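Local coordinates for thymine dioxygenase (Neurospora crassa, PDB 5C3Q), which probably hydroxylates the methyl group of thymine, using a metal ion at its active site and 2-oxoglutarate as co-substrate, at residues A[16-21]-A[46-51]. Sequence-based numbering, arbitrary orientation.
Sequences PLIDFS and GFIYLK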
loop_
_atom_site.group_PDB
_atom_site.type_symbol
_atom_site.label_atom_id
_atom_site.label_comp_id
_atom_site.label_asym_id
_atom_site.label_seq_id
_atom_site.Cartn_x
_atom_site.Cartn_y
_atom_site.Cartn_z
ATOM N N PRO A 16 -12.564 4.461 9.941
ATOM C CA PRO A 16 -13.910 4.683 9.422
ATOM C C PRO A 16 -14.144 3.988 8.091
ATOM O O PRO A 16 -13.195 3.760 7.329
ATOM C CB PRO A 16 -13.962 6.198 9.225
ATOM C CG PRO A 16 -12.557 6.565 8.915
ATOM C CD PRO A 16 -11.709 5.646 9.752
ATOM N N LEU A 17 -15.405 3.653 7.844
ATOM C CA LEU A 17 -15.870 3.171 6.558
ATOM C C LEU A 17 -16.567 4.344 5.898
ATOM O O LEU A 17 -17.504 4.898 6.466
ATOM C CB LEU A 17 -16.855 2.022 6.747
ATOM C CG LEU A 17 -17.542 1.469 5.502
ATOM C CD1 LEU A 17 -16.529 0.970 4.487
ATOM C CD2 LEU A 17 -18.501 0.356 5.911
ATOM N N ILE A 18 -16.106 4.729 4.714
ATOM C CA ILE A 18 -16.609 5.924 4.043
ATOM C C ILE A 18 -17.078 5.572 2.635
ATOM O O ILE A 18 -16.399 4.848 1.905
ATOM C CB ILE A 18 -15.531 7.035 4.012
ATOM C CG1 ILE A 18 -15.227 7.491 5.443
ATOM C CG2 ILE A 18 -15.997 8.225 3.182
ATOM C CD1 ILE A 18 -13.941 8.261 5.611
ATOM N N ASP A 19 -18.261 6.067 2.281
ATOM C CA ASP A 19 -18.832 5.859 0.959
ATOM C C ASP A 19 -18.272 6.928 0.028
ATOM O O ASP A 19 -18.709 8.076 0.060
ATOM C CB ASP A 19 -20.362 5.944 1.028
ATOM C CG ASP A 19 -21.026 5.754 -0.320
ATOM O OD1 ASP A 19 -20.368 5.953 -1.364
ATOM O OD2 ASP A 19 -22.223 5.408 -0.338
ATOM N N PHE A 20 -17.312 6.546 -0.808
ATOM C CA PHE A 20 -16.590 7.521 -1.624
ATOM C C PHE A 20 -17.469 8.190 -2.683
ATOM O O PHE A 20 -17.207 9.328 -3.076
ATOM C CB PHE A 20 -15.364 6.879 -2.279
ATOM C CG PHE A 20 -14.355 7.876 -2.774
ATOM C CD1 PHE A 20 -13.707 8.718 -1.885
ATOM C CD2 PHE A 20 -14.050 7.971 -4.122
ATOM C CE1 PHE A 20 -12.772 9.641 -2.330
ATOM C CE2 PHE A 20 -13.118 8.892 -4.573
ATOM C CZ PHE A 20 -12.477 9.725 -3.678
ATOM N N SER A 21 -18.515 7.495 -3.131
ATOM C CA SER A 21 -19.431 8.049 -4.124
ATOM C C SER A 21 -20.093 9.335 -3.613
ATOM O O SER A 21 -20.467 10.202 -4.400
ATOM C CB SER A 21 -20.497 7.018 -4.525
ATOM O OG SER A 21 -21.485 6.866 -3.521
ATOM N N GLY A 46 -4.770 7.070 10.463
ATOM C CA GLY A 46 -3.869 6.949 9.321
ATOM C C GLY A 46 -4.395 6.008 8.255
ATOM O O GLY A 46 -3.769 5.850 7.205
ATOM N N PHE A 47 -5.556 5.407 8.527
ATOM C CA PHE A 47 -6.181 4.383 7.695
ATOM C C PHE A 47 -7.668 4.698 7.556
ATOM O O PHE A 47 -8.296 5.156 8.516
ATOM C CB PHE A 47 -6.061 3.013 8.374
ATOM C CG PHE A 47 -4.856 2.218 7.960
ATOM C CD1 PHE A 47 -3.593 2.535 8.443
ATOM C CD2 PHE A 47 -4.989 1.133 7.113
ATOM C CE1 PHE A 47 -2.482 1.795 8.064
ATOM C CE2 PHE A 47 -3.881 0.388 6.730
ATOM C CZ PHE A 47 -2.629 0.719 7.213
ATOM N N ILE A 48 -8.224 4.460 6.365
ATOM C CA ILE A 48 -9.678 4.444 6.155
ATOM C C ILE A 48 -10.062 3.262 5.252
ATOM O O ILE A 48 -9.200 2.678 4.586
ATOM C CB ILE A 48 -10.192 5.764 5.532
ATOM C CG1 ILE A 48 -9.617 5.965 4.121
ATOM C CG2 ILE A 48 -9.833 6.947 6.429
ATOM C CD1 ILE A 48 -10.163 7.181 3.400
ATOM N N TYR A 49 -11.342 2.894 5.263
ATOM C CA TYR A 49 -11.903 1.993 4.250
ATOM C C TYR A 49 -12.816 2.831 3.371
ATOM O O TYR A 49 -13.630 3.607 3.886
ATOM C CB TYR A 49 -12.759 0.888 4.867
ATOM C CG TYR A 49 -12.050 -0.294 5.496
ATOM C CD1 TYR A 49 -10.995 -0.123 6.385
ATOM C CD2 TYR A 49 -12.502 -1.594 5.259
ATOM C CE1 TYR A 49 -10.387 -1.214 6.992
ATOM C CE2 TYR A 49 -11.902 -2.690 5.858
ATOM C CZ TYR A 49 -10.848 -2.497 6.723
ATOM O OH TYR A 49 -10.251 -3.588 7.320
ATOM N N LEU A 50 -12.697 2.664 2.059
ATOM C CA LEU A 50 -13.615 3.285 1.116
ATOM C C LEU A 50 -14.473 2.233 0.446
ATOM O O LEU A 50 -13.970 1.195 0.024
ATOM C CB LEU A 50 -12.853 4.062 0.044
ATOM C CG LEU A 50 -12.046 5.272 0.508
ATOM C CD1 LEU A 50 -11.354 5.899 -0.689
ATOM C CD2 LEU A 50 -12.931 6.289 1.219
ATOM N N LYS A 51 -15.770 2.516 0.349
ATOM C CA LYS A 51 -16.703 1.709 -0.435
ATOM C C LYS A 51 -17.253 2.560 -1.579
ATOM O O LYS A 51 -17.111 3.787 -1.575
ATOM C CB LYS A 51 -17.845 1.167 0.441
ATOM C CG LYS A 51 -18.691 2.226 1.138
ATOM C CD LYS A 51 -19.608 1.622 2.194
ATOM C CE LYS A 51 -20.866 1.018 1.595
ATOM N NZ LYS A 51 -21.687 0.346 2.645
#
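Strands 13-19 and 47-51 pair in parallel in the large sheet of this double-stranded beta-helix dioxygenase, and helix 28-44 lies on the connection between them, a beta-alpha-beta crossover. Four backbone hydrogen bonds set the register. Y49 N donates to P16 O at 2.9 Å and nearly straight (174°), I18 N to Y49 O, K51 N to I18 O, and F20 N to K51 O. The last bond continues the ladder into the turn before helix 21-25, where D19 OD1 receives S21 OG (2.6 Å) and, weakly, S21 N. L17, Y49 and K51 share one face. With CG anti to the backbone N (chi1 175°), L17 brings CD1 to Y49 CB (3.8 Å) and K51 CD (3.9 Å), and the lysine chain crosses it at about a right angle. Without the isobutyl group of L17, as with an alanine here, the aliphatic part of K51 would probably be freer to move and Y49 CB would lose its methyl neighbour. On the other face L50 forks: CD2 meets I18 CB at 3.9 Å, and CD1 meets the F20 ring obliquely. At the start of the pairing, P16 CG touches I48 CG2 (3.7 Å). Helix 28-44 covers I18 and I48, while helix 147-173 packs on F20 and L50. Strand 251-256 pairs with the other edge of 47-51. The F47 ring packs edge-to-face with the metal ligand H273.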